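Local atomic coordinates of post-proline cleaving enzyme (Rickettsia typhi, PDB entry 4HVT), a protein that probably cleaves oligopeptides on the carboxyl side of proline, as a serine-type endopeptidase of the prolyl oligopeptidase family. Residues A[61-66]-A[694-699]; A[467-472]-A[504-509]. All coordinates share one frame; numbering follows the deposited sequence.

Contact 1. Residues A[61-66]-A[694-699]; sequences KEIETI and YFINLY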
ATOM      1  N   LYS A  61     -25.403  10.361  -1.202  1.00 25.67           N
ATOM      2  CA  LYS A  61     -26.184   9.252  -1.738  1.00 26.99           C
ATOM      3  C   LYS A  61     -25.355   8.292  -2.600  1.00 26.71           C
ATOM      4  O   LYS A  61     -25.432   7.054  -2.434  1.00 25.23           O
ATOM      5  CB  LYS A  61     -27.405   9.778  -2.536  1.00 29.04           C
ATOM      6  CG  LYS A  61     -28.267   8.696  -3.156  1.00 30.72           C
ATOM      7  CD  LYS A  61     -29.224   9.285  -4.194  1.00 33.11           C
ATOM      8  CE  LYS A  61     -30.513   8.497  -4.327  1.00 35.68           C
ATOM      9  NZ  LYS A  61     -31.607   9.295  -4.949  1.00 38.23           N
ATOM     10  N   GLU A  62     -24.564   8.868  -3.499  1.00 27.11           N
ATOM     11  CA  GLU A  62     -23.817   8.083  -4.460  1.00 27.58           C
ATOM     12  C   GLU A  62     -22.764   7.248  -3.762  1.00 24.95           C
ATOM     13  O   GLU A  62     -22.597   6.092  -4.093  1.00 24.13           O
ATOM     14  CB  GLU A  62     -23.169   8.969  -5.507  1.00 30.16           C
ATOM     15  CG  GLU A  62     -24.172   9.750  -6.308  1.00 35.11           C
ATOM     16  CD  GLU A  62     -24.095   9.453  -7.771  1.00 39.48           C
ATOM     17  OE1 GLU A  62     -24.170   8.237  -8.119  1.00 42.98           O
ATOM     18  OE2 GLU A  62     -23.980  10.424  -8.550  1.00 43.38           O
ATOM     19  N   ILE A  63     -22.085   7.830  -2.771  1.00 23.05           N
ATOM     20  CA  ILE A  63     -21.019   7.100  -2.072  1.00 22.20           C
ATOM     21  C   ILE A  63     -21.556   5.997  -1.190  1.00 21.39           C
ATOM     22  O   ILE A  63     -21.040   4.884  -1.170  1.00 19.78           O
ATOM     23  CB  ILE A  63     -20.220   8.058  -1.171  1.00 22.42           C
ATOM     24  CG1 ILE A  63     -19.655   9.220  -1.990  1.00 23.66           C
ATOM     25  CG2 ILE A  63     -19.219   7.277  -0.357  1.00 21.61           C
ATOM     26  CD1 ILE A  63     -18.296   9.036  -2.566  1.00 23.88           C
ATOM     27  N   GLU A  64     -22.626   6.305  -0.457  1.00 22.29           N
ATOM     28  CA  GLU A  64     -23.258   5.308   0.390  1.00 22.84           C
ATOM     29  C   GLU A  64     -23.800   4.123  -0.445  1.00 22.79           C
ATOM     30  O   GLU A  64     -23.652   2.966  -0.052  1.00 22.29           O
ATOM     31  CB  GLU A  64     -24.322   5.943   1.266  1.00 24.14           C
ATOM     32  CG  GLU A  64     -23.698   6.865   2.304  1.00 24.66           C
ATOM     33  CD  GLU A  64     -24.646   7.338   3.371  1.00 26.14           C
ATOM     34  OE1 GLU A  64     -25.870   7.350   3.135  1.00 26.20           O
ATOM     35  OE2 GLU A  64     -24.146   7.718   4.445  1.00 26.38           O
ATOM     36  N   THR A  65     -24.354   4.412  -1.609  1.00 23.13           N
ATOM     37  CA  THR A  65     -24.853   3.333  -2.481  1.00 23.77           C
ATOM     38  C   THR A  65     -23.723   2.378  -2.834  1.00 22.80           C
ATOM     39  O   THR A  65     -23.950   1.180  -2.972  1.00 22.58           O
ATOM     40  CB  THR A  65     -25.473   3.876  -3.780  1.00 24.58           C
ATOM     41  OG1 THR A  65     -26.576   4.691  -3.413  1.00 25.25           O
ATOM     42  CG2 THR A  65     -25.975   2.757  -4.698  1.00 25.88           C
ATOM     43  N   ILE A  66     -22.529   2.915  -3.027  1.00 21.96           N
ATOM     44  CA  ILE A  66     -21.401   2.084  -3.447  1.00 20.99           C
ATOM     45  C   ILE A  66     -20.801   1.346  -2.247  1.00 20.13           C
ATOM     46  O   ILE A  66     -20.541   0.136  -2.299  1.00 19.33           O
ATOM     47  CB  ILE A  66     -20.307   2.900  -4.146  1.00 21.46           C
ATOM     48  CG1 ILE A  66     -20.801   3.374  -5.522  1.00 22.65           C
ATOM     49  CG2 ILE A  66     -19.047   2.072  -4.304  1.00 20.74           C
ATOM     50  CD1 ILE A  66     -20.065   4.584  -6.069  1.00 23.37           C
ATOM     51  N   TYR A 694     -15.332  10.009   4.962  1.00 18.20           N
ATOM     52  CA  TYR A 694     -14.154  10.650   4.395  1.00 17.94           C
ATOM     53  C   TYR A 694     -14.317  10.943   2.889  1.00 17.92           C
ATOM     54  O   TYR A 694     -14.097  12.069   2.425  1.00 17.94           O
ATOM     55  CB  TYR A 694     -12.959   9.731   4.643  1.00 17.75           C
ATOM     56  CG  TYR A 694     -11.659  10.258   4.172  1.00 17.27           C
ATOM     57  CD1 TYR A 694     -11.240  10.093   2.870  1.00 16.67           C
ATOM     58  CD2 TYR A 694     -10.822  10.973   5.054  1.00 17.50           C
ATOM     59  CE1 TYR A 694     -10.029  10.593   2.442  1.00 16.84           C
ATOM     60  CE2 TYR A 694      -9.579  11.410   4.651  1.00 17.14           C
ATOM     61  CZ  TYR A 694      -9.202  11.283   3.358  1.00 16.91           C
ATOM     62  OH  TYR A 694      -8.008  11.713   2.923  1.00 17.03           O
ATOM     63  N   PHE A 695     -14.763   9.949   2.131  1.00 17.35           N
ATOM     64  CA  PHE A 695     -14.954  10.138   0.691  1.00 17.86           C
ATOM     65  C   PHE A 695     -16.152  11.008   0.293  1.00 18.21           C
ATOM     66  O   PHE A 695     -16.105  11.692  -0.711  1.00 18.35           O
ATOM     67  CB  PHE A 695     -14.956   8.806  -0.041  1.00 17.93           C
ATOM     68  CG  PHE A 695     -13.580   8.221  -0.122  1.00 19.20           C
ATOM     69  CD1 PHE A 695     -12.566   8.922  -0.809  1.00 20.04           C
ATOM     70  CD2 PHE A 695     -13.250   7.125   0.620  1.00 19.04           C
ATOM     71  CE1 PHE A 695     -11.279   8.441  -0.880  1.00 20.26           C
ATOM     72  CE2 PHE A 695     -11.967   6.608   0.539  1.00 18.98           C
ATOM     73  CZ  PHE A 695     -10.977   7.281  -0.184  1.00 20.18           C
ATOM     74  N   ILE A 696     -17.180  11.024   1.111  1.00 18.61           N
ATOM     75  CA  ILE A 696     -18.251  12.002   0.920  1.00 19.03           C
ATOM     76  C   ILE A 696     -17.721  13.424   1.086  1.00 19.00           C
ATOM     77  O   ILE A 696     -18.071  14.323   0.318  1.00 19.33           O
ATOM     78  CB  ILE A 696     -19.435  11.756   1.895  1.00 20.06           C
ATOM     79  CG1 ILE A 696     -20.150  10.432   1.589  1.00 20.11           C
ATOM     80  CG2 ILE A 696     -20.413  12.913   1.889  1.00 21.06           C
ATOM     81  CD1 ILE A 696     -20.833   9.890   2.836  1.00 20.64           C
ATOM     82  N   ASN A 697     -16.920  13.638   2.121  1.00 18.55           N
ATOM     83  CA  ASN A 697     -16.333  14.960   2.357  1.00 19.01           C
ATOM     84  C   ASN A 697     -15.400  15.359   1.222  1.00 18.63           C
ATOM     85  O   ASN A 697     -15.501  16.491   0.673  1.00 19.56           O
ATOM     86  CB  ASN A 697     -15.609  14.961   3.660  1.00 18.61           C
ATOM     87  CG  ASN A 697     -16.548  15.011   4.848  1.00 19.60           C
ATOM     88  OD1 ASN A 697     -17.681  15.522   4.741  1.00 21.20           O
ATOM     89  ND2 ASN A 697     -16.074  14.512   6.017  1.00 19.50           N
ATOM     90  N   LEU A 698     -14.558  14.412   0.813  1.00 17.63           N
ATOM     91  CA  LEU A 698     -13.590  14.680  -0.236  1.00 17.81           C
ATOM     92  C   LEU A 698     -14.237  14.993  -1.591  1.00 18.05           C
ATOM     93  O   LEU A 698     -13.830  15.943  -2.280  1.00 17.65           O
ATOM     94  CB  LEU A 698     -12.606  13.497  -0.347  1.00 17.65           C
ATOM     95  CG  LEU A 698     -11.418  13.791  -1.269  1.00 17.97           C
ATOM     96  CD1 LEU A 698     -10.101  13.316  -0.730  1.00 18.36           C
ATOM     97  CD2 LEU A 698     -11.751  13.193  -2.619  1.00 17.99           C
ATOM     98  N   TYR A 699     -15.205  14.169  -1.964  1.00 17.51           N
ATOM     99  CA  TYR A 699     -15.885  14.332  -3.271  1.00 18.38           C
ATOM    100  C   TYR A 699     -16.855  15.516  -3.269  1.00 18.82           C
ATOM    101  O   TYR A 699     -17.007  16.142  -4.297  1.00 18.73           O
ATOM    102  CB  TYR A 699     -16.484  13.020  -3.809  1.00 18.90           C
ATOM    103  CG  TYR A 699     -15.420  12.200  -4.454  1.00 19.51           C
ATOM    104  CD1 TYR A 699     -14.937  12.520  -5.720  1.00 20.56           C
ATOM    105  CD2 TYR A 699     -14.894  11.117  -3.815  1.00 18.91           C
ATOM    106  CE1 TYR A 699     -13.935  11.783  -6.302  1.00 20.87           C
ATOM    107  CE2 TYR A 699     -13.889  10.381  -4.384  1.00 19.80           C
ATOM    108  CZ  TYR A 699     -13.414  10.709  -5.619  1.00 21.10           C
ATOM    109  OH  TYR A 699     -12.408   9.960  -6.186  1.00 22.80           O
TER
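Ile63 of helix 56-67 and Ile696 of helix 688-706 are the closest pair between the two segments, their CA atoms 6.4 Å apart. The local axes come within 9.5 Å and run roughly antiparallel, at 147°. At the tight centre, CG1 of Ile696 sits 3.6 Å from CB of Ile63 and also touches both of its branches. Although the CB of Ile696 does not aim straight at the partner helix, chi1 of -66° sets CG1 beside the backbone N and brings that branch across. The CG1 branch of Ile63 carries CD1 in between Phe695 and Tyr699: CD1 lies 4.2 Å from CB of Phe695 and comes obliquely to the Tyr699 ring, 4.2 Å from CD2. With no hydrogen bond between the segments, shape and apolar burial account for the fit. The Glu64 flank is looser and partly exposed; there CG merely grazes CD1 of Ile696 at 4.2 Å, while the carboxylate makes a long, weak ion pair with Lys60. The contact is thus an interhelical packing between an N-terminal helix and the C-terminal helix of the alpha/beta-hydrolase domain. Helix 498-505 adds Val503 against Ile63 and Ile499 against Tyr699, while Leu698 packs on strand 585-589.

Contact 2. Residues A[467-472]-A[504-509]; sequences VYKKGI and WVKNAG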
ATOM      1  N   VAL A 467      -9.282   9.160 -18.440  1.00 16.58           N
ATOM      2  CA  VAL A 467     -10.598   8.506 -18.499  1.00 17.00           C
ATOM      3  C   VAL A 467     -11.682   9.593 -18.520  1.00 17.82           C
ATOM      4  O   VAL A 467     -11.659  10.545 -17.716  1.00 17.88           O
ATOM      5  CB  VAL A 467     -10.854   7.599 -17.283  1.00 16.57           C
ATOM      6  CG1 VAL A 467     -12.287   7.047 -17.263  1.00 17.35           C
ATOM      7  CG2 VAL A 467      -9.885   6.443 -17.320  1.00 16.20           C
ATOM      8  N   TYR A 468     -12.620   9.474 -19.453  1.00 18.56           N
ATOM      9  CA  TYR A 468     -13.685  10.460 -19.573  1.00 20.28           C
ATOM     10  C   TYR A 468     -14.949   9.807 -20.112  1.00 21.08           C
ATOM     11  O   TYR A 468     -14.954   8.652 -20.608  1.00 20.86           O
ATOM     12  CB  TYR A 468     -13.287  11.685 -20.441  1.00 21.26           C
ATOM     13  CG  TYR A 468     -12.870  11.387 -21.859  1.00 22.49           C
ATOM     14  CD1 TYR A 468     -11.531  11.147 -22.197  1.00 22.81           C
ATOM     15  CD2 TYR A 468     -13.810  11.390 -22.878  1.00 23.38           C
ATOM     16  CE1 TYR A 468     -11.169  10.907 -23.528  1.00 24.29           C
ATOM     17  CE2 TYR A 468     -13.445  11.147 -24.181  1.00 25.03           C
ATOM     18  CZ  TYR A 468     -12.121  10.928 -24.498  1.00 25.63           C
ATOM     19  OH  TYR A 468     -11.824  10.638 -25.824  1.00 28.57           O
ATOM     20  N   LYS A 469     -16.033  10.541 -19.970  1.00 22.42           N
ATOM     21  CA  LYS A 469     -17.327  10.047 -20.488  1.00 23.28           C
ATOM     22  C   LYS A 469     -17.493  10.421 -21.969  1.00 23.76           C
ATOM     23  O   LYS A 469     -17.217  11.539 -22.360  1.00 22.76           O
ATOM     24  CB  LYS A 469     -18.444  10.626 -19.625  1.00 25.33           C
ATOM     25  CG  LYS A 469     -19.776   9.905 -19.762  1.00 27.16           C
ATOM     26  CD  LYS A 469     -20.834  10.581 -18.894  1.00 29.93           C
ATOM     27  CE  LYS A 469     -22.195   9.895 -18.965  1.00 31.94           C
ATOM     28  NZ  LYS A 469     -23.046  10.212 -17.772  1.00 32.30           N
ATOM     29  N   LYS A 470     -17.931   9.493 -22.814  1.00 23.83           N
ATOM     30  CA  LYS A 470     -18.110   9.821 -24.224  1.00 25.40           C
ATOM     31  C   LYS A 470     -19.113  10.959 -24.368  1.00 26.14           C
ATOM     32  O   LYS A 470     -20.134  11.032 -23.655  1.00 26.69           O
ATOM     33  CB  LYS A 470     -18.569   8.620 -25.019  1.00 25.77           C
ATOM     34  CG  LYS A 470     -17.461   7.636 -25.317  1.00 26.03           C
ATOM     35  CD  LYS A 470     -17.951   6.418 -26.048  1.00 25.88           C
ATOM     36  CE  LYS A 470     -16.898   5.326 -26.057  1.00 25.99           C
ATOM     37  NZ  LYS A 470     -17.343   4.201 -26.915  1.00 26.14           N
ATOM     38  N   GLY A 471     -18.780  11.887 -25.252  1.00 26.85           N
ATOM     39  CA  GLY A 471     -19.663  13.009 -25.514  1.00 27.08           C
ATOM     40  C   GLY A 471     -19.223  14.308 -24.903  1.00 27.09           C
ATOM     41  O   GLY A 471     -19.775  15.341 -25.244  1.00 28.32           O
ATOM     42  N   ILE A 472     -18.227  14.315 -24.014  1.00 26.26           N
ATOM     43  CA  ILE A 472     -17.778  15.607 -23.492  1.00 25.99           C
ATOM     44  C   ILE A 472     -17.100  16.451 -24.584  1.00 26.39           C
ATOM     45  O   ILE A 472     -16.591  15.932 -25.556  1.00 26.50           O
ATOM     46  CB  ILE A 472     -16.863  15.485 -22.245  1.00 24.98           C
ATOM     47  CG1 ILE A 472     -15.546  14.805 -22.587  1.00 24.52           C
ATOM     48  CG2 ILE A 472     -17.592  14.760 -21.133  1.00 24.94           C
ATOM     49  CD1 ILE A 472     -14.498  15.127 -21.557  1.00 23.77           C
ATOM     50  N   TRP A 504     -17.435  10.456 -10.014  1.00 18.48           N
ATOM     51  CA  TRP A 504     -16.789  11.516 -10.771  1.00 17.43           C
ATOM     52  C   TRP A 504     -17.078  11.408 -12.292  1.00 17.72           C
ATOM     53  O   TRP A 504     -17.679  12.317 -12.846  1.00 17.41           O
ATOM     54  CB  TRP A 504     -15.283  11.583 -10.431  1.00 16.70           C
ATOM     55  CG  TRP A 504     -14.629  12.891 -10.846  1.00 16.17           C
ATOM     56  CD1 TRP A 504     -13.839  13.067 -11.933  1.00 16.02           C
ATOM     57  CD2 TRP A 504     -14.765  14.158 -10.236  1.00 16.62           C
ATOM     58  NE1 TRP A 504     -13.485  14.363 -12.059  1.00 16.38           N
ATOM     59  CE2 TRP A 504     -14.013  15.068 -11.008  1.00 16.63           C
ATOM     60  CE3 TRP A 504     -15.449  14.634  -9.108  1.00 16.78           C
ATOM     61  CZ2 TRP A 504     -13.915  16.435 -10.689  1.00 17.31           C
ATOM     62  CZ3 TRP A 504     -15.356  15.990  -8.795  1.00 17.24           C
ATOM     63  CH2 TRP A 504     -14.597  16.872  -9.595  1.00 17.40           C
ATOM     64  N   VAL A 505     -16.670  10.311 -12.937  1.00 17.09           N
ATOM     65  CA  VAL A 505     -16.612  10.238 -14.413  1.00 17.73           C
ATOM     66  C   VAL A 505     -18.010  10.106 -15.010  1.00 18.77           C
ATOM     67  O   VAL A 505     -18.309  10.717 -16.049  1.00 19.92           O
ATOM     68  CB  VAL A 505     -15.697   9.103 -14.930  1.00 17.22           C
ATOM     69  CG1 VAL A 505     -15.531   9.195 -16.436  1.00 17.73           C
ATOM     70  CG2 VAL A 505     -14.304   9.182 -14.293  1.00 16.60           C
ATOM     71  N   LYS A 506     -18.879   9.393 -14.319  1.00 19.25           N
ATOM     72  CA  LYS A 506     -20.301   9.289 -14.736  1.00 20.80           C
ATOM     73  C   LYS A 506     -21.048  10.609 -14.670  1.00 21.53           C
ATOM     74  O   LYS A 506     -22.074  10.800 -15.337  1.00 22.88           O
ATOM     75  CB  LYS A 506     -21.016   8.220 -13.892  1.00 21.95           C
ATOM     76  CG  LYS A 506     -22.504   7.997 -14.180  1.00 24.23           C
ATOM     77  CD  LYS A 506     -22.988   6.796 -13.376  1.00 25.70           C
ATOM     78  CE  LYS A 506     -24.362   6.271 -13.792  1.00 28.16           C
ATOM     79  NZ  LYS A 506     -24.595   4.958 -13.108  1.00 29.87           N
ATOM     80  N   ASN A 507     -20.551  11.538 -13.865  1.00 21.70           N
ATOM     81  CA  ASN A 507     -21.082  12.876 -13.782  1.00 22.20           C
ATOM     82  C   ASN A 507     -20.308  13.865 -14.679  1.00 21.94           C
ATOM     83  O   ASN A 507     -20.415  15.095 -14.517  1.00 22.75           O
ATOM     84  CB  ASN A 507     -21.105  13.261 -12.291  1.00 22.06           C
ATOM     85  CG  ASN A 507     -22.266  12.633 -11.573  1.00 22.57           C
ATOM     86  OD1 ASN A 507     -23.393  12.704 -12.060  1.00 24.03           O
ATOM     87  ND2 ASN A 507     -22.034  12.060 -10.423  1.00 22.45           N
ATOM     88  N   ALA A 508     -19.552  13.287 -15.611  1.00 21.12           N
ATOM     89  CA  ALA A 508     -18.846  13.956 -16.720  1.00 21.13           C
ATOM     90  C   ALA A 508     -17.552  14.666 -16.269  1.00 20.63           C
ATOM     91  O   ALA A 508     -16.986  15.462 -17.012  1.00 20.96           O
ATOM     92  CB  ALA A 508     -19.769  14.887 -17.514  1.00 22.11           C
ATOM     93  N   GLY A 509     -17.075  14.293 -15.074  1.00 19.62           N
ATOM     94  CA  GLY A 509     -15.714  14.644 -14.662  1.00 18.95           C
ATOM     95  C   GLY A 509     -14.703  13.816 -15.411  1.00 18.52           C
ATOM     96  O   GLY A 509     -14.985  12.688 -15.863  1.00 18.07           O
TER
HETATM   97  O   HOH W   1     -15.832  12.940 -18.407  1.00 23.03           O
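The NZ of Lys469 donates a hydrogen bond to the main-chain O of Lys506, 2.7 Å away. The C=O...N angle is 139° and the nitrogen is tilted 24° from the carbonyl plane. The lysine reaches this carbonyl because its chain is extended: CG lies anti to the backbone N (chi1 -163°), and the methylenes run past the end of helix 498-505, with CB 3.6 Å from the O of Val505. That end is a Schellman motif, in which Gly509 N bonds back to Trp504 O and Ala508 N to Val505 O, with Ala508 at positive phi. Nearby, a water accepts from Lys469 N at 2.9 Å and donates to Gly509 O at 2.7 Å, so it joins the two backbones. Apolar contacts accompany these bonds. Val467 and Val505 cross at about a right angle, with Val467 CG1 4.0 Å from Val505 CG1. CG2 of Ile472 rests 4.2 Å from CB of Ala508. Strand 461-469, whose Val467 pairs with Ser511 of strand 510-514, is thereby fastened to the turn that leads into that strand. The C-terminal end of a helix is the negative end of its dipole, so the lysine ammonium there is probably favoured electrostatically as well as by its direct bond.

How the contacts relate
From the N terminus, the chain passes through helix 56-67, then the seven antiparallel sheets of the beta-propeller, and enters the hydrolase domain. Contact 2 closes a short loop there: 31 residues lie between segments 467-472 and 504-509. Contact 1 closes a far longer one, bringing 694-699 of helix 688-706 back to 61-66 of helix 56-67 across 627 intervening residues, and the whole of contact 2 lies within it. The loops therefore nest without crossing. Their centres are about 18 Å apart, yet they touch: Glu62 OE2 is 3.2 Å from Asn507 ND2, a probable hydrogen bond, and Tyr699 CD1 packs 4.0 Å from Trp504 CE3. Helix 498-505 and the turn after it thus link helices 56-67 and 688-706 with the eight-stranded sheet.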